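Local coordinates for putative uncharacterized protein (Bacteroides vulgatus, PDB 4F7A), which probably binds glycans, perhaps mucin O-glycans, at the cell surface as a SusD-like outer-membrane lipoprotein with a TPR-like helical fold, at residues F25-K30 against F94-K99; K20-F25 against K183-C188. One frame throughout, in Å; residues are numbered along the deposited sequence. Where two conformers were deposited one is given.

In the fold
Both interactions use helix 15-30, which packs on helix 84-104 in interaction 1 and on the loop after helix 151-174 in interaction 2; their centres lie about 9 Å apart. Interaction 1 is partly buried and purely apolar, a helix-helix contact of aliphatic groups. Interaction 2 lies farther from the chain centre, yet its touching residues are mostly buried, and it is more varied: an aromatic face covered by isoleucine, with a hydroxyl pair at its more exposed edge. Phe25 belongs to both segments of the helix but does its packing in interaction 2. Gln29 joins the two, its amide probably hydrogen-bonded to the backbone of Ile185 and Met187.

Interaction 1 (F25-K30 against F94-K99)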
ATOM      1  N   PHE A  25       2.643 -16.775 -13.572  1.00 14.22           N
ATOM      2  CA  PHE A  25       2.321 -16.513 -12.186  1.00 14.47           C
ATOM      3  C   PHE A  25       3.528 -16.060 -11.379  1.00 16.69           C
ATOM      4  O   PHE A  25       3.387 -15.255 -10.468  1.00 16.31           O
ATOM      5  CB  PHE A  25       1.689 -17.734 -11.543  1.00 15.46           C
ATOM      6  CG  PHE A  25       0.244 -17.898 -11.910  1.00 14.31           C
ATOM      7  CD1 PHE A  25      -0.728 -17.169 -11.244  1.00 18.59           C
ATOM      8  CD2 PHE A  25      -0.121 -18.719 -12.939  1.00 18.30           C
ATOM      9  CE1 PHE A  25      -2.069 -17.291 -11.603  1.00 19.60           C
ATOM     10  CE2 PHE A  25      -1.444 -18.840 -13.321  1.00 18.16           C
ATOM     11  CZ  PHE A  25      -2.422 -18.132 -12.626  1.00 14.93           C
ATOM     12  N   GLU A  26       4.694 -16.573 -11.735  1.00 15.96           N
ATOM     13  CA  GLU A  26       5.926 -16.209 -11.071  1.00 17.05           C
ATOM     14  C   GLU A  26       6.279 -14.743 -11.354  1.00 18.16           C
ATOM     15  O   GLU A  26       6.633 -13.987 -10.449  1.00 14.59           O
ATOM     16  CB  GLU A  26       7.052 -17.121 -11.534  1.00 17.21           C
ATOM     17  CG  GLU A  26       8.378 -16.730 -10.944  1.00 23.97           C
ATOM     18  CD  GLU A  26       9.553 -17.613 -11.401  1.00 26.18           C
ATOM     19  OE1 GLU A  26       9.336 -18.610 -12.117  1.00 28.28           O
ATOM     20  OE2 GLU A  26      10.695 -17.273 -11.029  1.00 29.84           O
ATOM     21  N   THR A  27       6.213 -14.346 -12.621  1.00 15.88           N
ATOM     22  CA  THR A  27       6.483 -12.956 -12.998  1.00 15.42           C
ATOM     23  C   THR A  27       5.492 -11.976 -12.346  1.00 16.21           C
ATOM     24  O   THR A  27       5.879 -10.919 -11.834  1.00 13.95           O
ATOM     25  CB  THR A  27       6.456 -12.811 -14.509  1.00 17.10           C
ATOM     26  OG1 THR A  27       7.477 -13.641 -15.053  1.00 19.13           O
ATOM     27  CG2 THR A  27       6.669 -11.348 -14.965  1.00 16.43           C
ATOM     28  N   ILE A  28       4.211 -12.333 -12.356  1.00 16.66           N
ATOM     29  CA  ILE A  28       3.191 -11.442 -11.793  1.00 15.15           C
ATOM     30  C   ILE A  28       3.419 -11.252 -10.290  1.00 14.46           C
ATOM     31  O   ILE A  28       3.406 -10.128  -9.799  1.00 14.84           O
ATOM     32  CB  ILE A  28       1.760 -11.976 -12.031  1.00 14.89           C
ATOM     33  CG1 ILE A  28       1.434 -11.998 -13.531  1.00 20.52           C
ATOM     34  CG2 ILE A  28       0.722 -11.087 -11.298  1.00 14.64           C
ATOM     35  CD1 ILE A  28       0.264 -12.949 -13.909  1.00 19.26           C
ATOM     36  N   GLN A  29       3.592 -12.357  -9.564  1.00 12.91           N
ATOM     37  CA  GLN A  29       3.762 -12.278  -8.115  1.00 14.72           C
ATOM     38  C   GLN A  29       5.065 -11.554  -7.696  1.00 16.24           C
ATOM     39  O   GLN A  29       5.093 -10.818  -6.705  1.00 16.89           O
ATOM     40  CB  GLN A  29       3.611 -13.662  -7.482  1.00 14.15           C
ATOM     41  CG  GLN A  29       2.120 -14.038  -7.414  1.00 14.93           C
ATOM     42  CD  GLN A  29       1.868 -15.474  -7.068  1.00 19.65           C
ATOM     43  OE1 GLN A  29       1.456 -15.800  -5.933  1.00 17.64           O
ATOM     44  NE2 GLN A  29       2.147 -16.367  -8.023  1.00 16.84           N
ATOM     45  N   LYS A  30       6.121 -11.708  -8.484  1.00 14.55           N
ATOM     46  CA  LYS A  30       7.363 -10.965  -8.237  1.00 14.91           C
ATOM     47  C   LYS A  30       7.241  -9.488  -8.591  1.00 15.99           C
ATOM     48  O   LYS A  30       8.062  -8.685  -8.173  1.00 16.65           O
ATOM     49  CB  LYS A  30       8.515 -11.561  -9.038  1.00 14.53           C
ATOM     50  CG  LYS A  30       8.913 -12.939  -8.549  1.00 16.10           C
ATOM     51  CD  LYS A  30      10.153 -13.450  -9.285  1.00 19.33           C
ATOM     52  CE  LYS A  30      10.632 -14.776  -8.690  1.00 24.87           C
ATOM     53  NZ  LYS A  30      11.733 -15.426  -9.457  1.00 21.03           N
ATOM     54  N   PHE A  94       1.901  -6.170 -16.139  1.00 17.04           N
ATOM     55  CA  PHE A  94       0.527  -6.164 -16.630  1.00 16.74           C
ATOM     56  C   PHE A  94       0.353  -6.965 -17.925  1.00 17.19           C
ATOM     57  O   PHE A  94      -0.621  -7.698 -18.062  1.00 15.87           O
ATOM     58  CB  PHE A  94      -0.005  -4.724 -16.735  1.00 16.95           C
ATOM     59  CG  PHE A  94      -1.477  -4.639 -17.051  1.00 17.12           C
ATOM     60  CD1 PHE A  94      -2.412  -5.271 -16.253  1.00 20.47           C
ATOM     61  CD2 PHE A  94      -1.919  -3.942 -18.147  1.00 22.45           C
ATOM     62  CE1 PHE A  94      -3.767  -5.213 -16.545  1.00 23.65           C
ATOM     63  CE2 PHE A  94      -3.278  -3.860 -18.420  1.00 31.42           C
ATOM     64  CZ  PHE A  94      -4.197  -4.506 -17.621  1.00 23.89           C
ATOM     65  N   PRO A  95       1.291  -6.863 -18.870  1.00 17.45           N
ATOM     66  CA  PRO A  95       1.060  -7.647 -20.094  1.00 19.98           C
ATOM     67  C   PRO A  95       1.050  -9.157 -19.830  1.00 20.01           C
ATOM     68  O   PRO A  95       0.342  -9.904 -20.525  1.00 16.83           O
ATOM     69  CB  PRO A  95       2.215  -7.258 -21.019  1.00 20.62           C
ATOM     70  CG  PRO A  95       2.888  -6.086 -20.374  1.00 21.71           C
ATOM     71  CD  PRO A  95       2.389  -5.894 -18.995  1.00 18.43           C
ATOM     72  N   VAL A  96       1.801  -9.586 -18.814  1.00 16.44           N
ATOM     73  CA  VAL A  96       1.791 -10.979 -18.388  1.00 16.37           C
ATOM     74  C   VAL A  96       0.488 -11.362 -17.697  1.00 16.26           C
ATOM     75  O   VAL A  96      -0.023 -12.455 -17.932  1.00 13.73           O
ATOM     76  CB  VAL A  96       3.023 -11.316 -17.507  1.00 17.36           C
ATOM     77  CG1 VAL A  96       3.003 -12.770 -17.089  1.00 17.73           C
ATOM     78  CG2 VAL A  96       4.315 -10.998 -18.308  1.00 18.27           C
ATOM     79  N   ALA A  97      -0.052 -10.483 -16.843  1.00 15.39           N
ATOM     80  CA  ALA A  97      -1.339 -10.738 -16.208  1.00 15.29           C
ATOM     81  C   ALA A  97      -2.432 -10.831 -17.253  1.00 17.10           C
ATOM     82  O   ALA A  97      -3.362 -11.642 -17.124  1.00 15.09           O
ATOM     83  CB  ALA A  97      -1.686  -9.645 -15.200  1.00 16.95           C
ATOM     84  N   HIS A  98      -2.332  -9.983 -18.280  1.00 16.16           N
ATOM     85  CA  HIS A  98      -3.306 -10.015 -19.371  1.00 17.69           C
ATOM     86  C   HIS A  98      -3.179 -11.319 -20.178  1.00 18.72           C
ATOM     87  O   HIS A  98      -4.193 -11.987 -20.445  1.00 19.26           O
ATOM     88  CB  HIS A  98      -3.141  -8.795 -20.261  1.00 17.35           C
ATOM     89  CG  HIS A  98      -4.143  -8.736 -21.359  1.00 19.02           C
ATOM     90  ND1 HIS A  98      -5.471  -8.457 -21.125  1.00 21.43           N
ATOM     91  CD2 HIS A  98      -4.024  -8.955 -22.689  1.00 20.11           C
ATOM     92  CE1 HIS A  98      -6.130  -8.499 -22.273  1.00 24.08           C
ATOM     93  NE2 HIS A  98      -5.273  -8.795 -23.237  1.00 19.80           N
ATOM     94  N   LYS A  99      -1.949 -11.696 -20.556  1.00 16.81           N
ATOM     95  CA  LYS A  99      -1.723 -12.975 -21.239  1.00 19.16           C
ATOM     96  C   LYS A  99      -2.267 -14.141 -20.414  1.00 16.92           C
ATOM     97  O   LYS A  99      -2.910 -15.045 -20.945  1.00 18.99           O
ATOM     98  CB  LYS A  99      -0.229 -13.211 -21.521  1.00 20.09           C
ATOM     99  CG  LYS A  99       0.062 -14.496 -22.296  1.00 24.35           C
TER
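Ile28 and Val96 form the middle of an apolar helix-helix contact between helices 15-30 and 84-104, within the TPR-like, largely helical fold of this SusD-family protein. Ile28 reaches across with both atoms of its longer branch: Ile28 CG1 lies 4.0 Å from Val96 CG1, while Ile28 CD1 passes over the backbone of the opposite helix, 3.6 Å from Ala97 CA, and also touches the Ala97 methyl. With CG1 beside its own backbone N (chi1 -65°) and CD1 extended beyond it, Ile28 carries this branch into the neighbouring helix. The small Ala97 lets the branch come this close to the main chain. Val96 divides its two methyls between partners, CG1 meeting Ile28 and Val96 CG2 meeting Thr27 CG2 at 4.1 Å, where the two side chains cross at about a right angle. An alanine in place of Ile28 would probably leave a gap over the Ala97 backbone and deprive Val96 CG1 of its aliphatic partner across the contact.

No polar bond passes between the two segments; elsewhere helix 15-30 is busier. Phe25 O accepts from Gln29 N and from Gln29 NE2, the latter at 3.0 Å and nearly straight (169°); the two donors arrive from opposite faces of the carbonyl plane. The Gln29 amide also bonds Ile185 O and Met187 N. Lys30 NZ forms a salt bridge with Glu26 OE2 at 2.6 Å and has a second acceptor in Lys246 O.

The axes of the two segments come within 9.0 Å and are inclined at 138°, nearer antiparallel than parallel. Their association rests on van der Waals contact of methyl and methylene groups, buried at Ile28 and Ala97 and partly exposed at Val96 and Thr27.

Interaction 2 (K20-F25 against K183-C188); sequences KYTTNF and KSINMC
The Phe25 ring has one face covered by Ile185. Ile185 CG2 sits over that face, 3.9 Å from the centroid of the Phe25 ring and 29° off the normal, a CH-pi contact whose closest approach is 3.5 Å, from Ile185 CG2 to Phe25 CD2. The other branch of Ile185 ends on the same ring: Ile185 CD1 lies 3.8 Å from Phe25 CE1, towards the rim. Ile185 thus spans that one face, CG2 near CG and CD2 and CD1 toward CE1 and CZ, with CG1 placed between backbone N and carbonyl carbon (chi1 60°). Phe113 of helix 111-132 meets Phe25 edge-to-face.

Beside this apolar patch, Thr22 faces Ser184. In one of two conformers modelled for Thr22, Thr22 CG2 packs 3.5 Å from Ser184 O, and Thr22 OG1 lies 3.7 Å from Ser184 OG. A water tentatively links the two hydroxyls, 3.0 Å from Thr22 OG1 and only weakly bound to Ser184 OG.

Past Ile185 the chain turns at Asn186, whose OD1 accepts from Cys188 N at 3.2 Å in an Asx turn and also from Cys190 N. This carboxamide therefore helps to shape the loop as it leaves the contact.

The arrangement is a 3-10 segment and loop, joining helix 151-174 to helix 193-210, packed on helix 15-30 of the TPR-like fold. Helix 111-132 packs alongside, Phe113 on Tyr21 and Ser184, Ala116 on Ile185, Thr117 on Phe25. From helix 84-104, Ser100 touches Phe25 and Thr104 touches Tyr21, placing this part of helix 15-30 among two other helices and the loop.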
ATOM      1  N   LYS A  20       3.474 -23.356 -19.925  1.00 38.44           N
ATOM      2  CA  LYS A  20       2.344 -22.592 -20.449  1.00 38.62           C
ATOM      3  C   LYS A  20       1.814 -21.643 -19.378  1.00 33.50           C
ATOM      4  O   LYS A  20       1.712 -20.455 -19.635  1.00 33.64           O
ATOM      5  CB  LYS A  20       1.224 -23.515 -20.976  1.00 39.95           C
ATOM      6  CG  LYS A  20       0.148 -22.793 -21.819  1.00 43.39           C
ATOM      7  CD  LYS A  20      -0.864 -23.779 -22.428  1.00 48.52           C
ATOM      8  CE  LYS A  20      -2.199 -23.125 -22.797  1.00 49.74           C
ATOM      9  NZ  LYS A  20      -2.099 -22.220 -23.967  1.00 52.35           N
ATOM     10  N   TYR A  21       1.524 -22.152 -18.180  1.00 33.19           N
ATOM     11  CA  TYR A  21       0.805 -21.362 -17.145  1.00 32.81           C
ATOM     12  C   TYR A  21       1.597 -20.862 -15.964  1.00 32.66           C
ATOM     13  O   TYR A  21       1.397 -19.730 -15.510  1.00 31.79           O
ATOM     14  CB  TYR A  21      -0.330 -22.182 -16.550  1.00 34.61           C
ATOM     15  CG  TYR A  21      -1.314 -22.662 -17.563  1.00 34.31           C
ATOM     16  CD1 TYR A  21      -2.230 -21.783 -18.140  1.00 35.46           C
ATOM     17  CD2 TYR A  21      -1.338 -23.985 -17.956  1.00 42.17           C
ATOM     18  CE1 TYR A  21      -3.121 -22.209 -19.078  1.00 27.82           C
ATOM     19  CE2 TYR A  21      -2.225 -24.427 -18.904  1.00 39.10           C
ATOM     20  CZ  TYR A  21      -3.121 -23.539 -19.452  1.00 37.27           C
ATOM     21  OH  TYR A  21      -4.001 -23.985 -20.383  1.00 38.52           O
ATOM     22  N   THR A  22       2.489 -21.695 -15.431  1.00 30.66           N
ATOM     23  CA  THR A  22       3.048 -21.416 -14.112  0.50 29.42           C
ATOM     24  C   THR A  22       4.047 -20.257 -14.121  1.00 27.58           C
ATOM     25  O   THR A  22       4.069 -19.453 -13.183  1.00 27.89           O
ATOM     26  CB  THR A  22       3.638 -22.711 -13.468  0.50 31.22           C
ATOM     27  OG1 THR A  22       2.569 -23.634 -13.210  0.50 32.80           O
ATOM     28  CG2 THR A  22       4.336 -22.403 -12.177  0.50 26.67           C
ATOM     29  N   THR A  23       4.857 -20.154 -15.170  0.50 26.33           N
ATOM     30  CA  THR A  23       5.857 -19.086 -15.268  0.50 25.89           C
ATOM     31  C   THR A  23       5.235 -17.688 -15.227  0.50 25.14           C
ATOM     32  O   THR A  23       5.794 -16.768 -14.612  0.50 23.59           O
ATOM     33  CB  THR A  23       6.715 -19.207 -16.560  0.50 28.51           C
ATOM     34  OG1 THR A  23       7.465 -20.434 -16.530  0.50 30.71           O
ATOM     35  CG2 THR A  23       7.671 -18.013 -16.688  0.50 29.07           C
ATOM     36  N   ASN A  24       4.081 -17.517 -15.876  1.00 21.36           N
ATOM     37  CA  ASN A  24       3.381 -16.232 -15.826  1.00 18.85           C
ATOM     38  C   ASN A  24       3.066 -15.819 -14.383  1.00 15.47           C
ATOM     39  O   ASN A  24       3.204 -14.656 -14.017  1.00 15.22           O
ATOM     40  CB  ASN A  24       2.050 -16.261 -16.630  1.00 17.01           C
ATOM     41  CG  ASN A  24       2.258 -16.382 -18.137  1.00 20.37           C
ATOM     42  OD1 ASN A  24       3.271 -15.950 -18.680  1.00 19.92           O
ATOM     43  ND2 ASN A  24       1.293 -16.986 -18.814  1.00 20.37           N
ATOM     44  N   PHE A  25       2.643 -16.775 -13.572  1.00 14.22           N
ATOM     45  CA  PHE A  25       2.321 -16.513 -12.186  1.00 14.47           C
ATOM     46  C   PHE A  25       3.528 -16.060 -11.379  1.00 16.69           C
ATOM     47  O   PHE A  25       3.387 -15.255 -10.468  1.00 16.31           O
ATOM     48  CB  PHE A  25       1.689 -17.734 -11.543  1.00 15.46           C
ATOM     49  CG  PHE A  25       0.244 -17.898 -11.910  1.00 14.31           C
ATOM     50  CD1 PHE A  25      -0.728 -17.169 -11.244  1.00 18.59           C
ATOM     51  CD2 PHE A  25      -0.121 -18.719 -12.939  1.00 18.30           C
ATOM     52  CE1 PHE A  25      -2.069 -17.291 -11.603  1.00 19.60           C
ATOM     53  CE2 PHE A  25      -1.444 -18.840 -13.321  1.00 18.16           C
ATOM     54  CZ  PHE A  25      -2.422 -18.132 -12.626  1.00 14.93           C
ATOM     55  N   LYS A 183      -1.418 -25.231  -5.738  1.00 18.70           N
ATOM     56  CA  LYS A 183      -0.118 -25.422  -5.099  1.00 17.61           C
ATOM     57  C   LYS A 183       1.028 -24.880  -5.949  1.00 17.37           C
ATOM     58  O   LYS A 183       1.890 -24.181  -5.424  1.00 17.35           O
ATOM     59  CB  LYS A 183       0.094 -26.916  -4.775  1.00 19.45           C
ATOM     60  CG  LYS A 183       1.274 -27.227  -3.892  1.00 25.42           C
ATOM     61  CD  LYS A 183       1.361 -28.738  -3.642  1.00 31.95           C
ATOM     62  CE  LYS A 183       0.478 -29.160  -2.493  1.00 40.99           C
ATOM     63  NZ  LYS A 183       0.522 -30.643  -2.291  1.00 39.43           N
ATOM     64  N   SER A 184       1.030 -25.173  -7.254  1.00 16.36           N
ATOM     65  CA  SER A 184       2.154 -24.812  -8.129  1.00 15.97           C
ATOM     66  C   SER A 184       2.333 -23.311  -8.376  1.00 17.64           C
ATOM     67  O   SER A 184       3.384 -22.884  -8.855  1.00 18.39           O
ATOM     68  CB  SER A 184       2.046 -25.523  -9.481  1.00 18.94           C
ATOM     69  OG  SER A 184       0.907 -25.115 -10.236  1.00 18.52           O
ATOM     70  N   ILE A 185       1.306 -22.523  -8.063  1.00 18.07           N
ATOM     71  CA  ILE A 185       1.333 -21.079  -8.303  1.00 16.84           C
ATOM     72  C   ILE A 185       1.331 -20.271  -7.012  1.00 16.99           C
ATOM     73  O   ILE A 185       1.282 -19.040  -7.057  1.00 18.10           O
ATOM     74  CB  ILE A 185       0.141 -20.608  -9.211  1.00 15.48           C
ATOM     75  CG1 ILE A 185      -1.207 -20.922  -8.571  1.00 13.23           C
ATOM     76  CG2 ILE A 185       0.218 -21.264 -10.554  1.00 15.34           C
ATOM     77  CD1 ILE A 185      -2.416 -20.239  -9.290  1.00 17.25           C
ATOM     78  N   ASN A 186       1.440 -20.935  -5.866  1.00 18.27           N
ATOM     79  CA  ASN A 186       1.385 -20.223  -4.591  1.00 18.02           C
ATOM     80  C   ASN A 186       2.695 -19.502  -4.246  1.00 17.03           C
ATOM     81  O   ASN A 186       3.585 -20.084  -3.637  1.00 17.55           O
ATOM     82  CB  ASN A 186       1.046 -21.184  -3.455  1.00 17.47           C
ATOM     83  CG  ASN A 186       0.838 -20.462  -2.131  1.00 15.69           C
ATOM     84  OD1 ASN A 186       0.714 -19.230  -2.113  1.00 19.41           O
ATOM     85  ND2 ASN A 186       0.799 -21.216  -1.029  1.00 16.13           N
HETATM   86  N   MSE A 187       2.804 -18.237  -4.612  1.00 15.76           N
HETATM   87  CA  MSE A 187       3.839 -17.372  -4.032  1.00 15.88           C
HETATM   88  C   MSE A 187       3.267 -16.262  -3.164  1.00 15.30           C
HETATM   89  O   MSE A 187       3.995 -15.338  -2.840  1.00 14.70           O
HETATM   90  CB  MSE A 187       4.680 -16.712  -5.138  1.00 15.37           C
HETATM   91  CG  MSE A 187       5.558 -17.662  -5.871  1.00 20.21           C
HETATM   92 SE   MSE A 187       6.517 -16.683  -7.256  0.75 20.85          SE
HETATM   93  CE  MSE A 187       7.315 -15.240  -6.239  1.00 15.89           C
ATOM     94  N   CYS A 188       1.997 -16.339  -2.779  1.00 15.91           N
ATOM     95  CA  CYS A 188       1.375 -15.243  -2.015  1.00 15.25           C
ATOM     96  C   CYS A 188       0.686 -15.716  -0.735  1.00 16.41           C
ATOM     97  O   CYS A 188      -0.094 -14.966  -0.153  1.00 17.08           O
ATOM     98  CB  CYS A 188       0.403 -14.449  -2.884  1.00 15.66           C
ATOM     99  SG  CYS A 188      -0.944 -15.453  -3.519  1.00 17.63           S
TER
HETATM  100  O   HOH W   1       2.170 -26.593 -12.811  1.00 43.14           O